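Long-range contact in kunitz-type serine protease inhibitor homolog calcicludine (Dendroaspis angusticeps, PDB 5YV7), which probably blocks L-type calcium channels as a snake-venom toxin built on the Kunitz, or BPTI-type, inhibitor fold: residues Lys17-Ser22 against Pro34-Gly39. Residues are numbered along the deposited sequence; the frame is centred on the assembly and turned at random.
Sequences KKQFSS and PFLFSG
Ser-22 lays its CB over one face of the Phe-35 ring, offset toward the rim, in a CH-pi contact 4.1 Å from the ring centroid. The ring gets there because Phe-35 CG sits between its own backbone N and carbonyl carbon (chi1 80°). On the same face of the sheet, Ser-22 OG rests against Phe-37 CB at 3.5 Å. The Phe-20 ring reaches past the strand end. Its CE1 approaches Gly-39 CA at 3.7 Å, and Ser-38 O lies at the ring edge, in plane. Gly-39 N in turn stands over the centre of the Phe-37 ring. On the other face, Leu-36 lies side by side with Gln-19, which precedes the strand, with NE2 of Gln-19 3.5 Å from CD1 of Leu-36. Leu-36 CD2 turns to Ser-21.

The backbones form the open end of the antiparallel hairpin of the Kunitz fold. Phe-20 with Phe-37 and Ser-22 with Phe-35 are hydrogen-bonded pairs, each joined by two bonds. Beyond the strands, Lys-18 N bonds to a lone pair of Ser-38 O at 3.1 Å, with an N-H...O angle of 142°. Ser-38 CA adds a CA-H...O contact to Lys-18 O. Ser-38 OG hydrogen-bonds to Ile-13 O, outside the two segments. Arg-46 meets the Phe-37 ring in a cation-pi contact.

No salt bridge links the two segments. Backbone polar bonds fix the register, while the side chains add van der Waals contacts and one CH-pi contact. Gly-39 has a positive phi (117°) that suits glycine, and its bare CA lets the Phe-20 ring come close.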
ATOM      1  N   LYS A  17      -5.472 -16.684  -2.665  1.00 50.72           N
ATOM      2  CA  LYS A  17      -4.535 -17.564  -3.354  1.00 51.26           C
ATOM      3  C   LYS A  17      -4.153 -17.074  -4.745  1.00 47.13           C
ATOM      4  O   LYS A  17      -3.653 -17.864  -5.550  1.00 52.68           O
ATOM      5  CB  LYS A  17      -5.128 -18.970  -3.454  1.00 60.99           C
ATOM      6  CG  LYS A  17      -5.580 -19.576  -2.125  1.00 59.81           C
ATOM      7  CD  LYS A  17      -5.939 -21.064  -2.268  1.00 77.05           C
ATOM      8  CE  LYS A  17      -4.698 -21.971  -2.239  1.00 86.89           C
ATOM      9  NZ  LYS A  17      -3.931 -21.981  -3.530  1.00 83.02           N
ATOM     10  N   LYS A  18      -4.373 -15.802  -5.059  1.00 48.90           N
ATOM     11  CA  LYS A  18      -4.048 -15.266  -6.383  1.00 45.88           C
ATOM     12  C   LYS A  18      -2.983 -14.182  -6.242  1.00 43.68           C
ATOM     13  O   LYS A  18      -2.331 -14.067  -5.204  1.00 50.08           O
ATOM     14  CB  LYS A  18      -5.313 -14.754  -7.071  1.00 44.86           C
ATOM     15  CG  LYS A  18      -6.337 -15.854  -7.302  1.00 51.04           C
ATOM     16  CD  LYS A  18      -5.747 -16.975  -8.164  1.00 42.46           C
ATOM     17  CE  LYS A  18      -6.780 -18.034  -8.510  1.00 43.63           C
ATOM     18  NZ  LYS A  18      -6.257 -18.937  -9.569  1.00 55.53           N
ATOM     19  N   GLN A  19      -2.793 -13.383  -7.290  1.00 42.11           N
ATOM     20  CA  GLN A  19      -1.834 -12.292  -7.183  1.00 44.26           C
ATOM     21  C   GLN A  19      -2.269 -11.095  -8.022  1.00 44.00           C
ATOM     22  O   GLN A  19      -2.710 -11.243  -9.165  1.00 42.75           O
ATOM     23  CB  GLN A  19      -0.414 -12.732  -7.563  1.00 42.95           C
ATOM     24  CG  GLN A  19      -0.200 -13.178  -8.971  1.00 42.95           C
ATOM     25  CD  GLN A  19       1.274 -13.478  -9.258  1.00 47.43           C
ATOM     26  OE1 GLN A  19       1.741 -14.606  -9.066  1.00 49.80           O
ATOM     27  NE2 GLN A  19       2.001 -12.475  -9.735  1.00 45.14           N
ATOM     28  N   PHE A  20      -2.134  -9.909  -7.432  1.00 39.84           N
ATOM     29  CA  PHE A  20      -2.517  -8.658  -8.073  1.00 41.71           C
ATOM     30  C   PHE A  20      -1.446  -7.630  -7.764  1.00 42.01           C
ATOM     31  O   PHE A  20      -1.197  -7.324  -6.591  1.00 41.18           O
ATOM     32  CB  PHE A  20      -3.883  -8.165  -7.585  1.00 39.08           C
ATOM     33  CG  PHE A  20      -4.992  -9.121  -7.849  1.00 41.13           C
ATOM     34  CD1 PHE A  20      -5.308 -10.115  -6.926  1.00 41.68           C
ATOM     35  CD2 PHE A  20      -5.720  -9.045  -9.024  1.00 36.82           C
ATOM     36  CE1 PHE A  20      -6.331 -11.017  -7.175  1.00 39.75           C
ATOM     37  CE2 PHE A  20      -6.741  -9.938  -9.278  1.00 35.43           C
ATOM     38  CZ  PHE A  20      -7.047 -10.927  -8.357  1.00 39.01           C
ATOM     39  N   SER A  21      -0.818  -7.103  -8.806  1.00 40.73           N
ATOM     40  CA  SER A  21       0.201  -6.087  -8.604  1.00 38.90           C
ATOM     41  C   SER A  21      -0.402  -4.894  -7.892  1.00 39.42           C
ATOM     42  O   SER A  21      -1.462  -4.391  -8.275  1.00 42.90           O
ATOM     43  CB  SER A  21       0.802  -5.674  -9.936  1.00 33.44           C
ATOM     44  OG  SER A  21       1.391  -6.815 -10.530  1.00 49.44           O
ATOM     45  N   SER A  22       0.271  -4.459  -6.839  1.00 37.89           N
ATOM     46  CA  SER A  22      -0.244  -3.420  -5.972  1.00 38.86           C
ATOM     47  C   SER A  22       0.922  -2.571  -5.481  1.00 39.60           C
ATOM     48  O   SER A  22       2.094  -2.861  -5.742  1.00 41.45           O
ATOM     49  CB  SER A  22      -1.034  -4.031  -4.804  1.00 35.01           C
ATOM     50  OG  SER A  22      -2.189  -4.720  -5.259  1.00 40.17           O
ATOM     51  N   PRO A  34       6.178  -1.496  -4.663  1.00 40.02           N
ATOM     52  CA  PRO A  34       5.305  -2.533  -5.227  1.00 39.52           C
ATOM     53  C   PRO A  34       5.204  -3.745  -4.314  1.00 38.31           C
ATOM     54  O   PRO A  34       6.129  -4.064  -3.567  1.00 41.68           O
ATOM     55  CB  PRO A  34       6.004  -2.900  -6.545  1.00 37.90           C
ATOM     56  CG  PRO A  34       7.448  -2.643  -6.262  1.00 38.60           C
ATOM     57  CD  PRO A  34       7.458  -1.399  -5.390  1.00 36.83           C
ATOM     58  N   PHE A  35       4.067  -4.433  -4.389  1.00 34.39           N
ATOM     59  CA  PHE A  35       3.954  -5.754  -3.780  1.00 36.82           C
ATOM     60  C   PHE A  35       2.834  -6.525  -4.467  1.00 37.63           C
ATOM     61  O   PHE A  35       2.029  -5.958  -5.213  1.00 40.46           O
ATOM     62  CB  PHE A  35       3.736  -5.672  -2.257  1.00 36.31           C
ATOM     63  CG  PHE A  35       2.311  -5.382  -1.825  1.00 35.18           C
ATOM     64  CD1 PHE A  35       1.818  -4.079  -1.825  1.00 34.68           C
ATOM     65  CD2 PHE A  35       1.488  -6.413  -1.358  1.00 32.22           C
ATOM     66  CE1 PHE A  35       0.514  -3.802  -1.382  1.00 37.08           C
ATOM     67  CE2 PHE A  35       0.191  -6.156  -0.917  1.00 34.96           C
ATOM     68  CZ  PHE A  35      -0.305  -4.849  -0.923  1.00 37.27           C
ATOM     69  N   LEU A  36       2.817  -7.832  -4.232  1.00 32.46           N
ATOM     70  CA  LEU A  36       1.796  -8.708  -4.788  1.00 38.89           C
ATOM     71  C   LEU A  36       0.736  -8.964  -3.721  1.00 37.33           C
ATOM     72  O   LEU A  36       1.035  -9.540  -2.672  1.00 35.83           O
ATOM     73  CB  LEU A  36       2.400 -10.025  -5.292  1.00 35.71           C
ATOM     74  CG  LEU A  36       3.380  -9.892  -6.462  1.00 40.84           C
ATOM     75  CD1 LEU A  36       3.847 -11.266  -6.958  1.00 33.21           C
ATOM     76  CD2 LEU A  36       2.783  -9.058  -7.613  1.00 36.73           C
ATOM     77  N   PHE A  37      -0.490  -8.515  -3.990  1.00 38.33           N
ATOM     78  CA  PHE A  37      -1.630  -8.739  -3.113  1.00 37.27           C
ATOM     79  C   PHE A  37      -2.335 -10.036  -3.510  1.00 38.94           C
ATOM     80  O   PHE A  37      -2.505 -10.325  -4.700  1.00 39.91           O
ATOM     81  CB  PHE A  37      -2.581  -7.541  -3.193  1.00 36.28           C
ATOM     82  CG  PHE A  37      -3.841  -7.691  -2.392  1.00 38.51           C
ATOM     83  CD1 PHE A  37      -3.798  -8.083  -1.063  1.00 39.69           C
ATOM     84  CD2 PHE A  37      -5.079  -7.423  -2.967  1.00 40.58           C
ATOM     85  CE1 PHE A  37      -4.973  -8.215  -0.314  1.00 39.32           C
ATOM     86  CE2 PHE A  37      -6.262  -7.544  -2.217  1.00 40.62           C
ATOM     87  CZ  PHE A  37      -6.204  -7.941  -0.895  1.00 37.93           C
ATOM     88  N   SER A  38      -2.719 -10.831  -2.507  1.00 36.83           N
ATOM     89  CA  SER A  38      -3.309 -12.138  -2.783  1.00 40.48           C
ATOM     90  C   SER A  38      -4.731 -12.033  -3.315  1.00 41.35           C
ATOM     91  O   SER A  38      -5.205 -12.974  -3.956  1.00 38.12           O
ATOM     92  CB  SER A  38      -3.294 -13.019  -1.529  1.00 37.15           C
ATOM     93  OG  SER A  38      -4.289 -12.611  -0.616  1.00 35.85           O
ATOM     94  N   GLY A  39      -5.425 -10.922  -3.056  1.00 40.69           N
ATOM     95  CA  GLY A  39      -6.782 -10.724  -3.523  1.00 38.90           C
ATOM     96  C   GLY A  39      -7.827 -10.589  -2.433  1.00 38.99           C
ATOM     97  O   GLY A  39      -8.921 -10.083  -2.714  1.00 37.61           O
TER